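Aminotransferase (Helicobacter pylori, PDB 2FNU) catalyses the pyridoxal-phosphate-dependent transamination of a UDP-linked 4-keto sugar, the second step in making pseudaminic acid for flagellin modification. Local coordinates at residues H49-N54 and E202-F207; T62-F67 and V85-M90; N267-P272 and T368-K373; L258-I263 and I345-H350. One frame throughout, in Å; residues are numbered along the deposited sequence.

Contact 1: residues H49-N54 and E202-F207; sequences HALVFN and EKMKLF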
loop_
_atom_site.group_PDB
_atom_site.type_symbol
_atom_site.label_atom_id
_atom_site.label_comp_id
_atom_site.label_asym_id
_atom_site.label_seq_id
_atom_site.Cartn_x
_atom_site.Cartn_y
_atom_site.Cartn_z
ATOM N N HIS B 49 14.579 9.121 -13.095
ATOM C CA HIS B 49 13.640 8.043 -12.771
ATOM C C HIS B 49 12.633 8.435 -11.709
ATOM O O HIS B 49 12.953 9.181 -10.792
ATOM C CB HIS B 49 14.390 6.830 -12.237
ATOM C CG HIS B 49 15.340 6.213 -13.213
ATOM N ND1 HIS B 49 14.918 5.609 -14.376
ATOM C CD2 HIS B 49 16.690 6.104 -13.195
ATOM C CE1 HIS B 49 15.971 5.142 -15.026
ATOM N NE2 HIS B 49 17.058 5.438 -14.338
ATOM N N ALA B 50 11.412 7.914 -11.856
ATOM C CA ALA B 50 10.358 8.065 -10.844
ATOM C C ALA B 50 9.570 6.777 -10.743
ATOM O O ALA B 50 9.285 6.120 -11.769
ATOM C CB ALA B 50 9.430 9.221 -11.191
ATOM N N LEU B 51 9.207 6.427 -9.507
ATOM C CA LEU B 51 8.352 5.269 -9.267
ATOM C C LEU B 51 7.267 5.693 -8.313
ATOM O O LEU B 51 7.588 6.274 -7.266
ATOM C CB LEU B 51 9.139 4.151 -8.568
ATOM C CG LEU B 51 10.110 3.351 -9.426
ATOM C CD1 LEU B 51 10.956 2.456 -8.519
ATOM C CD2 LEU B 51 9.370 2.517 -10.480
ATOM N N VAL B 52 6.012 5.394 -8.638
ATOM C CA VAL B 52 4.921 5.761 -7.738
ATOM C C VAL B 52 4.451 4.550 -6.938
ATOM O O VAL B 52 4.548 3.395 -7.401
ATOM C CB VAL B 52 3.744 6.449 -8.469
ATOM C CG1 VAL B 52 4.190 7.784 -9.066
ATOM C CG2 VAL B 52 3.213 5.560 -9.586
ATOM N N PHE B 53 3.978 4.824 -5.717
ATOM C CA PHE B 53 3.682 3.801 -4.694
ATOM C C PHE B 53 2.347 4.118 -4.048
ATOM O O PHE B 53 1.844 5.247 -4.201
ATOM C CB PHE B 53 4.741 3.849 -3.581
ATOM C CG PHE B 53 6.091 3.348 -3.994
ATOM C CD1 PHE B 53 6.485 2.050 -3.715
ATOM C CD2 PHE B 53 6.971 4.184 -4.679
ATOM C CE1 PHE B 53 7.738 1.586 -4.110
ATOM C CE2 PHE B 53 8.217 3.730 -5.078
ATOM C CZ PHE B 53 8.607 2.431 -4.795
ATOM N N ASN B 54 1.794 3.163 -3.285
ATOM C CA ASN B 54 0.495 3.390 -2.656
ATOM C C ASN B 54 0.524 4.478 -1.574
ATOM O O ASN B 54 -0.506 5.021 -1.206
ATOM C CB ASN B 54 -0.064 2.088 -2.060
ATOM C CG ASN B 54 0.648 1.677 -0.801
ATOM O OD1 ASN B 54 0.154 1.929 0.336
ATOM N ND2 ASN B 54 1.812 1.100 -0.961
ATOM N N GLU B 202 15.726 0.317 -10.719
ATOM C CA GLU B 202 15.290 -1.018 -11.114
ATOM C C GLU B 202 15.085 -1.940 -9.899
ATOM O O GLU B 202 14.163 -2.767 -9.907
ATOM C CB GLU B 202 16.262 -1.640 -12.126
ATOM C CG GLU B 202 16.423 -0.835 -13.421
ATOM C CD GLU B 202 15.153 -0.750 -14.269
ATOM O OE1 GLU B 202 14.195 -1.530 -14.053
ATOM O OE2 GLU B 202 15.105 0.131 -15.155
ATOM N N LYS B 203 15.928 -1.801 -8.871
ATOM C CA LYS B 203 15.765 -2.634 -7.652
ATOM C C LYS B 203 14.451 -2.294 -6.933
ATOM O O LYS B 203 13.704 -3.190 -6.496
ATOM C CB LYS B 203 16.908 -2.414 -6.670
ATOM C CG LYS B 203 18.135 -3.243 -6.921
ATOM C CD LYS B 203 19.225 -2.934 -5.902
ATOM C CE LYS B 203 18.886 -3.465 -4.511
ATOM N NZ LYS B 203 20.045 -3.368 -3.532
ATOM N N MET B 204 14.182 -0.996 -6.800
ATOM C CA MET B 204 12.937 -0.549 -6.162
ATOM C C MET B 204 11.692 -0.952 -6.938
ATOM O O MET B 204 10.663 -1.288 -6.347
ATOM C CB MET B 204 12.975 0.964 -5.969
ATOM C CG MET B 204 14.051 1.393 -4.976
ATOM S SD MET B 204 13.959 3.153 -4.525
ATOM C CE MET B 204 14.184 3.943 -6.143
ATOM N N LYS B 205 11.799 -0.932 -8.264
ATOM C CA LYS B 205 10.686 -1.296 -9.122
ATOM C C LYS B 205 10.256 -2.745 -8.896
ATOM O O LYS B 205 9.061 -3.028 -8.775
ATOM C CB LYS B 205 11.068 -1.039 -10.584
ATOM C CG LYS B 205 9.954 -1.212 -11.595
ATOM C CD LYS B 205 10.502 -0.883 -12.997
ATOM C CE LYS B 205 9.421 -0.933 -14.051
ATOM N NZ LYS B 205 9.934 -0.330 -15.315
ATOM N N LEU B 206 11.219 -3.657 -8.807
ATOM C CA LEU B 206 10.884 -5.050 -8.509
ATOM C C LEU B 206 10.312 -5.195 -7.093
ATOM O O LEU B 206 9.351 -5.957 -6.880
ATOM C CB LEU B 206 12.106 -5.944 -8.691
ATOM C CG LEU B 206 12.546 -6.090 -10.143
ATOM C CD1 LEU B 206 13.980 -6.563 -10.172
ATOM C CD2 LEU B 206 11.607 -7.069 -10.872
ATOM N N PHE B 207 10.894 -4.460 -6.140
ATOM C CA PHE B 207 10.464 -4.565 -4.728
ATOM C C PHE B 207 9.018 -4.124 -4.563
ATOM O O PHE B 207 8.297 -4.636 -3.687
ATOM C CB PHE B 207 11.379 -3.706 -3.870
ATOM C CG PHE B 207 11.222 -3.900 -2.379
ATOM C CD1 PHE B 207 10.395 -3.045 -1.630
ATOM C CD2 PHE B 207 11.959 -4.887 -1.709
ATOM C CE1 PHE B 207 10.300 -3.181 -0.241
ATOM C CE2 PHE B 207 11.864 -5.038 -0.336
ATOM C CZ PHE B 207 11.030 -4.186 0.398
#
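In the large domain of a fold type I aminotransferase, helices flank a mixed seven-stranded sheet, and the meeting of Leu-51 with Met-204 and Lys-205 shows how an outermost strand of that sheet receives one of them. Leu-51 extends from strand 49-53 toward helix 198-208, and its two methyls divide the work. CD1 lies 3.6 Å from Met-204 CB and also faces the helix backbone, 3.5 Å from Lys-205 N. Met-204 therefore offers the root of its side chain to the leucine, and the same side chain also packs on Val-193 of the adjoining strand 191-195. The other methyl meets a different surface, the aliphatic stem of Lys-205. That chain runs extended from CG onward and crosses Leu-51 at about a right angle, its ammonium end leading away from the strand. An exposed lysine thus lends its hydrocarbon stem to a buried leucine. Polar ties on either side of this apolar centre reinforce the same union: His-49 NE2 bonds to Ser-198 OG, and Val-52 O accepts from Arg-208 NH1. At the lysine itself, Leu-51 CD2 stands 3.9 Å from both CB and CG.

Contact 2: residues T62-F67 and V85-M90; sequences TLYRNF and VATANM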
loop_
_atom_site.group_PDB
_atom_site.type_symbol
_atom_site.label_atom_id
_atom_site.label_comp_id
_atom_site.label_asym_id
_atom_site.label_seq_id
_atom_site.Cartn_x
_atom_site.Cartn_y
_atom_site.Cartn_z
ATOM N N THR B 62 10.719 1.065 0.726
ATOM C CA THR B 62 11.360 0.551 -0.491
ATOM C C THR B 62 12.742 1.176 -0.702
ATOM O O THR B 62 13.700 0.481 -1.044
ATOM C CB THR B 62 10.453 0.809 -1.701
ATOM O OG1 THR B 62 9.217 0.119 -1.476
ATOM C CG2 THR B 62 11.089 0.286 -3.002
ATOM N N LEU B 63 12.837 2.480 -0.485
ATOM C CA LEU B 63 14.128 3.165 -0.580
ATOM C C LEU B 63 15.110 2.651 0.486
ATOM O O LEU B 63 16.268 2.312 0.162
ATOM C CB LEU B 63 13.944 4.686 -0.452
ATOM C CG LEU B 63 15.265 5.473 -0.418
ATOM C CD1 LEU B 63 16.147 5.202 -1.650
ATOM C CD2 LEU B 63 14.890 6.968 -0.326
ATOM N N TYR B 64 14.678 2.605 1.745
ATOM C CA TYR B 64 15.596 2.227 2.816
ATOM C C TYR B 64 16.098 0.796 2.659
ATOM O O TYR B 64 17.243 0.499 3.022
ATOM C CB TYR B 64 14.897 2.346 4.170
ATOM C CG TYR B 64 14.548 3.762 4.636
ATOM C CD1 TYR B 64 13.626 3.947 5.655
ATOM C CD2 TYR B 64 15.160 4.904 4.075
ATOM C CE1 TYR B 64 13.317 5.212 6.148
ATOM C CE2 TYR B 64 14.855 6.182 4.540
ATOM C CZ TYR B 64 13.924 6.326 5.598
ATOM O OH TYR B 64 13.601 7.570 6.100
ATOM N N ARG B 65 15.244 -0.087 2.141
ATOM C CA ARG B 65 15.605 -1.495 1.995
ATOM C C ARG B 65 16.548 -1.706 0.825
ATOM O O ARG B 65 17.313 -2.683 0.805
ATOM C CB ARG B 65 14.351 -2.367 1.793
ATOM C CG ARG B 65 13.548 -2.612 3.085
ATOM C CD ARG B 65 14.221 -3.642 4.029
ATOM N NE ARG B 65 14.375 -4.946 3.371
ATOM C CZ ARG B 65 13.393 -5.843 3.236
ATOM N NH1 ARG B 65 12.180 -5.622 3.749
ATOM N NH2 ARG B 65 13.634 -6.972 2.573
ATOM N N ASN B 66 16.497 -0.806 -0.157
ATOM C CA ASN B 66 17.173 -1.071 -1.432
ATOM C C ASN B 66 18.375 -0.190 -1.763
ATOM O O ASN B 66 19.158 -0.541 -2.660
ATOM C CB ASN B 66 16.168 -1.048 -2.595
ATOM C CG ASN B 66 15.214 -2.227 -2.548
ATOM O OD1 ASN B 66 14.069 -2.111 -2.081
ATOM N ND2 ASN B 66 15.677 -3.370 -3.008
ATOM N N PHE B 67 18.543 0.936 -1.066
ATOM C CA PHE B 67 19.666 1.828 -1.420
ATOM C C PHE B 67 21.009 1.135 -1.215
ATOM O O PHE B 67 21.993 1.468 -1.877
ATOM C CB PHE B 67 19.578 3.180 -0.682
ATOM C CG PHE B 67 20.093 3.149 0.731
ATOM C CD1 PHE B 67 21.354 3.684 1.042
ATOM C CD2 PHE B 67 19.306 2.628 1.763
ATOM C CE1 PHE B 67 21.832 3.651 2.352
ATOM C CE2 PHE B 67 19.766 2.602 3.071
ATOM C CZ PHE B 67 21.044 3.124 3.369
ATOM N N VAL B 85 6.321 10.372 12.073
ATOM C CA VAL B 85 6.991 9.181 12.593
ATOM C C VAL B 85 7.435 8.194 11.500
ATOM O O VAL B 85 8.425 7.457 11.673
ATOM C CB VAL B 85 6.119 8.487 13.674
ATOM C CG1 VAL B 85 4.911 7.768 13.029
ATOM C CG2 VAL B 85 6.941 7.525 14.521
ATOM N N ALA B 86 6.729 8.180 10.373
ATOM C CA ALA B 86 7.061 7.240 9.293
ATOM C C ALA B 86 8.519 7.319 8.858
ATOM O O ALA B 86 9.098 6.309 8.471
ATOM C CB ALA B 86 6.152 7.471 8.078
ATOM N N THR B 87 9.106 8.523 8.879
ATOM C CA THR B 87 10.481 8.685 8.404
ATOM C C THR B 87 11.418 7.779 9.190
ATOM O O THR B 87 12.349 7.179 8.631
ATOM C CB THR B 87 10.919 10.147 8.557
ATOM O OG1 THR B 87 9.953 11.008 7.932
ATOM C CG2 THR B 87 12.280 10.374 7.879
ATOM N N ALA B 88 11.148 7.661 10.490
ATOM C CA ALA B 88 11.967 6.827 11.373
ATOM C C ALA B 88 11.434 5.398 11.508
ATOM O O ALA B 88 12.238 4.465 11.601
ATOM C CB ALA B 88 12.113 7.468 12.752
ATOM N N ASN B 89 10.108 5.209 11.524
ATOM C CA ASN B 89 9.574 3.841 11.629
ATOM C C ASN B 89 10.119 2.974 10.504
ATOM O O ASN B 89 10.393 1.787 10.698
ATOM C CB ASN B 89 8.042 3.794 11.523
ATOM C CG ASN B 89 7.305 4.133 12.829
ATOM O OD1 ASN B 89 6.058 4.253 12.826
ATOM N ND2 ASN B 89 8.024 4.279 13.920
ATOM N N MET B 90 10.258 3.542 9.304
ATOM C CA MET B 90 10.720 2.710 8.179
ATOM C C MET B 90 12.209 2.418 8.264
ATOM O O MET B 90 12.659 1.422 7.704
ATOM C CB MET B 90 10.323 3.311 6.827
ATOM C CG MET B 90 8.812 3.364 6.594
ATOM S SD MET B 90 8.035 1.714 6.707
ATOM C CE MET B 90 7.409 1.743 8.400
#
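Tyr-64 reaches from helix 56-66 across to helix 86-93, where its phenol donates a hydrogen bond of 2.9 Å from OH to the backbone oxygen of Thr-87. The donor lies in the carbonyl plane, on a lone pair, with a C=O...OH angle of 132°. Thr-87 O and Met-90 C both lie near the ring plane, at its edge: Tyr-64 CE1 is 3.3 Å from Thr-87 O, and CD1 is 3.3 Å from Met-90 C. Met-90 CB also meets the ring, 3.6 Å from Tyr-64 CD1, before its chain bends away to pack on Thr-57, Leu-60 and Leu-61. Thr-87 contributes its methyl, with CG2 3.6 Å from the phenol oxygen. That methyl stands anti to the backbone N (OG1 chi1 -52°), which turns the hydroxyl elsewhere, to hydrogen bonds with Asp-154 OD1 and Ser-83 OG. Val-126 of the central sheet packs against both Tyr-64 and Thr-87, and Ser-94 also touches the tyrosine.

Thr-87, Asp-154 and Ser-83 all line the pocket of the bound aminopyridoxal phosphate, so Tyr-64 belongs to a second shell. In fold type I relatives an aspartate pairs with the pyridine nitrogen. The chemistry here is consistent with indirect positioning: the phenol holds the backbone of Thr-87, whose hydroxyl in turn bonds to Asp-154.

Contact 3: residues N267-P272 and T368-K373; sequences NPYFTP and TFESFK
Tyr-269 and Phe-270 receive Phe-369 in an aromatic cluster of the small domain, where the short edge strand 270-272 of a three-stranded antiparallel sheet meets the last helix of the chain, 355-370. Of the ring pairs, Tyr-269 and Phe-369 lie nearly parallel, their planes 25° apart, but slid so far past each other that they barely overlap. Phe-270 and Phe-369 meet obliquely: the edge of the former, at CE2, comes 3.7 Å from Phe-369 CD1, and Phe-270 CD2 sits over a face of the Phe-369 ring. Phe-264 and Phe-294 extend the cluster with edge-to-face contacts to Phe-270 and Phe-369 respectively.

A CH-pi contact accompanies the slid pair. Phe-369 CB stands 3.7 Å from the centroid of the Tyr-269 ring, 21° off its normal, and Pro-268 CG covers the opposite face, so the tyrosine is sandwiched between two aliphatic groups. Beyond the ring, Tyr-269 OH rests 3.3 Å from Glu-370 CB.

Hydrogen bonding shapes the approach from within the first segment. Asn-267 OD1 accepts from Tyr-269 N, an Asx turn, and from Phe-270 N as well, while ND2 donates to Phe-270 O; these bonds fix the backbone that presents the two aromatic side chains. Phe-270 itself adopts chi1 52°, with CG between the backbone N and the carbonyl carbon. This folds its ring back over the asparagine, placing Asn-267 OD1 above the ring centre, 3.7 Å from the plane.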
loop_
_atom_site.group_PDB
_atom_site.type_symbol
_atom_site.label_atom_id
_atom_site.label_comp_id
_atom_site.label_asym_id
_atom_site.label_seq_id
_atom_site.Cartn_x
_atom_site.Cartn_y
_atom_site.Cartn_z
ATOM N N ASN B 267 3.635 41.331 14.740
ATOM C CA ASN B 267 2.767 40.933 15.843
ATOM C C ASN B 267 3.632 40.548 17.060
ATOM O O ASN B 267 4.765 40.071 16.906
ATOM C CB ASN B 267 1.824 39.798 15.424
ATOM C CG ASN B 267 2.453 38.441 15.587
ATOM O OD1 ASN B 267 2.433 37.874 16.676
ATOM N ND2 ASN B 267 3.037 37.919 14.521
ATOM N N PRO B 268 3.115 40.790 18.273
ATOM C CA PRO B 268 3.851 40.535 19.512
ATOM C C PRO B 268 3.855 39.080 20.036
ATOM O O PRO B 268 4.527 38.796 21.039
ATOM C CB PRO B 268 3.129 41.442 20.514
ATOM C CG PRO B 268 1.730 41.464 20.040
ATOM C CD PRO B 268 1.791 41.389 18.526
ATOM N N TYR B 269 3.163 38.164 19.354
ATOM C CA TYR B 269 2.867 36.840 19.935
ATOM C C TYR B 269 3.669 35.675 19.359
ATOM O O TYR B 269 3.972 34.716 20.080
ATOM C CB TYR B 269 1.397 36.498 19.754
ATOM C CG TYR B 269 0.441 37.603 20.150
ATOM C CD1 TYR B 269 0.319 38.013 21.481
ATOM C CD2 TYR B 269 -0.334 38.232 19.192
ATOM C CE1 TYR B 269 -0.572 39.030 21.841
ATOM C CE2 TYR B 269 -1.223 39.240 19.535
ATOM C CZ TYR B 269 -1.339 39.629 20.859
ATOM O OH TYR B 269 -2.228 40.628 21.193
ATOM N N PHE B 270 3.981 35.736 18.066
ATOM C CA PHE B 270 4.627 34.599 17.402
ATOM C C PHE B 270 5.363 35.053 16.163
ATOM O O PHE B 270 5.116 36.158 15.665
ATOM C CB PHE B 270 3.598 33.515 17.020
ATOM C CG PHE B 270 2.427 34.040 16.231
ATOM C CD1 PHE B 270 2.546 34.321 14.865
ATOM C CD2 PHE B 270 1.208 34.268 16.862
ATOM C CE1 PHE B 270 1.464 34.826 14.148
ATOM C CE2 PHE B 270 0.113 34.790 16.156
ATOM C CZ PHE B 270 0.242 35.057 14.794
ATOM N N THR B 271 6.240 34.185 15.660
ATOM C CA THR B 271 7.038 34.463 14.463
ATOM C C THR B 271 6.634 33.494 13.340
ATOM O O THR B 271 6.879 32.305 13.458
ATOM C CB THR B 271 8.546 34.279 14.772
ATOM O OG1 THR B 271 8.916 35.136 15.873
ATOM C CG2 THR B 271 9.422 34.599 13.555
ATOM N N PRO B 272 6.057 34.016 12.235
ATOM C CA PRO B 272 5.818 33.134 11.100
ATOM C C PRO B 272 7.148 32.779 10.435
ATOM O O PRO B 272 8.072 33.611 10.360
ATOM C CB PRO B 272 4.981 33.989 10.140
ATOM C CG PRO B 272 4.579 35.200 10.927
ATOM C CD PRO B 272 5.611 35.395 11.963
ATOM N N THR B 368 -7.111 35.377 19.432
ATOM C CA THR B 368 -6.916 34.258 20.334
ATOM C C THR B 368 -5.708 34.514 21.233
ATOM O O THR B 368 -5.791 34.405 22.468
ATOM C CB THR B 368 -6.721 32.952 19.536
ATOM O OG1 THR B 368 -7.903 32.690 18.772
ATOM C CG2 THR B 368 -6.439 31.782 20.478
ATOM N N PHE B 369 -4.575 34.854 20.628
ATOM C CA PHE B 369 -3.370 35.129 21.400
ATOM C C PHE B 369 -3.551 36.303 22.346
ATOM O O PHE B 369 -3.107 36.257 23.492
ATOM C CB PHE B 369 -2.169 35.328 20.480
ATOM C CG PHE B 369 -1.522 34.036 20.084
ATOM C CD1 PHE B 369 -1.939 33.357 18.941
ATOM C CD2 PHE B 369 -0.541 33.464 20.892
ATOM C CE1 PHE B 369 -1.360 32.127 18.593
ATOM C CE2 PHE B 369 0.055 32.242 20.549
ATOM C CZ PHE B 369 -0.355 31.573 19.396
ATOM N N GLU B 370 -4.235 37.333 21.872
ATOM C CA GLU B 370 -4.492 38.514 22.688
ATOM C C GLU B 370 -5.216 38.139 23.981
ATOM O O GLU B 370 -4.996 38.763 25.025
ATOM C CB GLU B 370 -5.306 39.527 21.884
ATOM C CG GLU B 370 -5.451 40.904 22.559
ATOM C CD GLU B 370 -6.347 41.842 21.767
ATOM O OE1 GLU B 370 -7.259 41.358 21.054
ATOM O OE2 GLU B 370 -6.148 43.073 21.855
ATOM N N SER B 371 -6.068 37.116 23.916
ATOM C CA SER B 371 -6.914 36.745 25.058
ATOM C C SER B 371 -6.153 36.084 26.208
ATOM O O SER B 371 -6.692 35.955 27.308
ATOM C CB SER B 371 -8.049 35.829 24.603
ATOM O OG SER B 371 -7.560 34.526 24.331
ATOM N N PHE B 372 -4.918 35.656 25.961
ATOM C CA PHE B 372 -4.138 34.945 26.973
ATOM C C PHE B 372 -3.203 35.887 27.706
ATOM O O PHE B 372 -2.137 36.242 27.200
ATOM C CB PHE B 372 -3.373 33.772 26.346
ATOM C CG PHE B 372 -4.240 32.590 26.067
ATOM C CD1 PHE B 372 -5.012 32.543 24.911
ATOM C CD2 PHE B 372 -4.322 31.537 26.975
ATOM C CE1 PHE B 372 -5.850 31.469 24.649
ATOM C CE2 PHE B 372 -5.155 30.449 26.725
ATOM C CZ PHE B 372 -5.925 30.410 25.556
ATOM N N LYS B 373 -3.615 36.286 28.908
ATOM C CA LYS B 373 -2.861 37.254 29.702
ATOM C C LYS B 373 -1.765 36.535 30.486
ATOM O O LYS B 373 -2.047 35.608 31.254
ATOM C CB LYS B 373 -3.795 38.033 30.632
ATOM C CG LYS B 373 -5.058 38.575 29.958
ATOM C CD LYS B 373 -6.089 39.001 31.006
ATOM C CE LYS B 373 -7.497 39.128 30.427
ATOM N NZ LYS B 373 -7.679 40.341 29.579
#

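Contact 4: residues L258-I263 and I345-H350; sequences LTYDRI and ISLPCH
Tyr-260 joins helix 246-264 to the sheet of the small domain, pointing at Leu-347 and Pro-348. Its CB leaves the helix toward the strand, and CG is set anti to the carbonyl carbon (chi1 -80°), carrying the ring across a gap that at the backbone is 9.5 Å between Tyr-260 CA and Leu-347 CA. The two sides of the ring then meet different things. CE1 touches the leucine, 4.1 Å from Leu-347 CD1, a methyl that lies over one face as the two side chains pass at a slant. CE2, on the other side, approaches a backbone oxygen instead, 3.2 Å from Pro-348 O, which sits in the plane of the ring at its edge. Next comes CZ, 4.1 Å from Leu-347 CB. Neighbouring rings, Tyr-286 and Phe-264, and the side chains of Ile-361 and Ala-362 from helix 355-370 also pack on the tyrosine, which is buried.

The hydroxyl finds its acceptor in the backbone of Pro-348. Pro-348 lies close to Tyr-6 of the substrate site, and Cys-349 next to it bonds through its backbone to Tyr-6, so the phenol grips the chain just behind a substrate-binding residue. The bond is short and well directed: Tyr-260 OH donates to Pro-348 O over 2.6 Å, in the carbonyl plane and on a lone pair, with a C=O...OH angle of 135°.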
loop_
_atom_site.group_PDB
_atom_site.type_symbol
_atom_site.label_atom_id
_atom_site.label_comp_id
_atom_site.label_asym_id
_atom_site.label_seq_id
_atom_site.Cartn_x
_atom_site.Cartn_y
_atom_site.Cartn_z
ATOM N N LEU B 258 1.315 34.768 1.951
ATOM C CA LEU B 258 1.656 36.191 1.921
ATOM C C LEU B 258 0.612 37.030 2.649
ATOM O O LEU B 258 0.952 38.053 3.273
ATOM C CB LEU B 258 1.836 36.684 0.480
ATOM C CG LEU B 258 3.088 36.141 -0.213
ATOM C CD1 LEU B 258 2.997 36.441 -1.712
ATOM C CD2 LEU B 258 4.404 36.676 0.392
ATOM N N THR B 259 -0.659 36.625 2.554
ATOM C CA THR B 259 -1.730 37.327 3.275
ATOM C C THR B 259 -1.548 37.178 4.782
ATOM O O THR B 259 -1.614 38.160 5.520
ATOM C CB THR B 259 -3.106 36.828 2.822
ATOM O OG1 THR B 259 -3.267 37.189 1.451
ATOM C CG2 THR B 259 -4.231 37.464 3.635
ATOM N N TYR B 260 -1.306 35.957 5.254
ATOM C CA TYR B 260 -0.959 35.813 6.659
ATOM C C TYR B 260 0.235 36.697 7.044
ATOM O O TYR B 260 0.219 37.344 8.091
ATOM C CB TYR B 260 -0.558 34.372 6.938
ATOM C CG TYR B 260 -1.659 33.348 7.126
ATOM C CD1 TYR B 260 -2.648 33.511 8.099
ATOM C CD2 TYR B 260 -1.651 32.155 6.395
ATOM C CE1 TYR B 260 -3.619 32.531 8.318
ATOM C CE2 TYR B 260 -2.636 31.176 6.598
ATOM C CZ TYR B 260 -3.606 31.370 7.573
ATOM O OH TYR B 260 -4.556 30.396 7.809
ATOM N N ASP B 261 1.287 36.685 6.218
ATOM C CA ASP B 261 2.492 37.482 6.507
ATOM C C ASP B 261 2.110 38.951 6.710
ATOM O O ASP B 261 2.580 39.590 7.667
ATOM C CB ASP B 261 3.505 37.394 5.373
ATOM C CG ASP B 261 4.194 36.037 5.273
ATOM O OD1 ASP B 261 4.003 35.138 6.127
ATOM O OD2 ASP B 261 4.963 35.891 4.299
ATOM N N ARG B 262 1.260 39.477 5.824
ATOM C CA ARG B 262 0.903 40.903 5.922
ATOM C C ARG B 262 0.210 41.183 7.247
ATOM O O ARG B 262 0.533 42.165 7.940
ATOM C CB ARG B 262 0.002 41.345 4.771
ATOM C CG ARG B 262 0.689 41.404 3.425
ATOM C CD ARG B 262 -0.194 42.145 2.427
ATOM N NE ARG B 262 -1.531 41.556 2.275
ATOM C CZ ARG B 262 -1.807 40.503 1.508
ATOM N NH1 ARG B 262 -0.833 39.895 0.822
ATOM N NH2 ARG B 262 -3.068 40.060 1.424
ATOM N N ILE B 263 -0.750 40.331 7.608
ATOM C CA ILE B 263 -1.550 40.581 8.800
ATOM C C ILE B 263 -0.750 40.333 10.078
ATOM O O ILE B 263 -0.953 41.031 11.082
ATOM C CB ILE B 263 -2.849 39.725 8.759
ATOM C CG1 ILE B 263 -3.706 40.180 7.559
ATOM C CG2 ILE B 263 -3.640 39.814 10.065
ATOM C CD1 ILE B 263 -4.848 39.246 7.181
ATOM N N ILE B 345 2.828 25.947 15.667
ATOM C CA ILE B 345 1.421 25.729 15.307
ATOM C C ILE B 345 1.323 25.875 13.803
ATOM O O ILE B 345 1.852 26.841 13.247
ATOM C CB ILE B 345 0.474 26.755 15.961
ATOM C CG1 ILE B 345 0.592 26.681 17.489
ATOM C CG2 ILE B 345 -0.959 26.488 15.525
ATOM C CD1 ILE B 345 -0.260 27.745 18.220
ATOM N N SER B 346 0.668 24.907 13.151
ATOM C CA SER B 346 0.419 24.968 11.712
ATOM C C SER B 346 -0.975 25.492 11.444
ATOM O O SER B 346 -1.956 24.905 11.888
ATOM C CB SER B 346 0.569 23.588 11.081
ATOM O OG SER B 346 1.909 23.132 11.284
ATOM N N LEU B 347 -1.047 26.598 10.709
ATOM C CA LEU B 347 -2.336 27.230 10.409
ATOM C C LEU B 347 -2.920 26.775 9.081
ATOM O O LEU B 347 -2.178 26.343 8.182
ATOM C CB LEU B 347 -2.167 28.753 10.382
ATOM C CG LEU B 347 -1.648 29.396 11.673
ATOM C CD1 LEU B 347 -1.532 30.907 11.453
ATOM C CD2 LEU B 347 -2.568 29.123 12.860
ATOM N N PRO B 348 -4.252 26.884 8.921
ATOM C CA PRO B 348 -4.822 26.464 7.641
ATOM C C PRO B 348 -4.132 27.079 6.421
ATOM O O PRO B 348 -3.940 28.296 6.335
ATOM C CB PRO B 348 -6.292 26.899 7.741
ATOM C CG PRO B 348 -6.578 26.854 9.239
ATOM C CD PRO B 348 -5.288 27.341 9.873
ATOM N N CYS B 349 -3.756 26.222 5.484
ATOM C CA CYS B 349 -3.013 26.658 4.320
ATOM C C CYS B 349 -3.186 25.569 3.269
ATOM O O CYS B 349 -2.699 24.454 3.451
ATOM C CB CYS B 349 -1.537 26.834 4.667
ATOM S SG CYS B 349 -0.544 27.386 3.256
ATOM N N HIS B 350 -3.942 25.878 2.223
ATOM C CA HIS B 350 -4.158 24.988 1.071
ATOM C C HIS B 350 -4.696 25.825 -0.090
ATOM O O HIS B 350 -5.067 26.994 0.085
ATOM C CB HIS B 350 -5.105 23.828 1.402
ATOM C CG HIS B 350 -6.448 24.274 1.879
ATOM N ND1 HIS B 350 -7.456 24.648 1.014
ATOM C CD2 HIS B 350 -6.951 24.405 3.132
ATOM C CE1 HIS B 350 -8.525 24.989 1.716
ATOM N NE2 HIS B 350 -8.242 24.864 3.002
#

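The four contacts fall into two pairs on opposite sides of the chain's centre. Contacts 1 and 2, with centres 14 Å apart, share the large domain and touch directly, since helix 56-66 follows strand 49-53 and packs against helix 198-208; Lys-203 NZ probably bonds to Asn-66 O. Contacts 3 and 4, also 14 Å apart between centres, interlock in the small domain, their segments alternating along the chain and reaching one sheet. Contact 2 approaches the cofactor most closely, the Thr-87 side chain being about 4 Å from it. Contact 4 reaches the sugar-nucleotide side, with the Pro-348 side chain about 9 Å from bound UDP-N-acetylglucosamine.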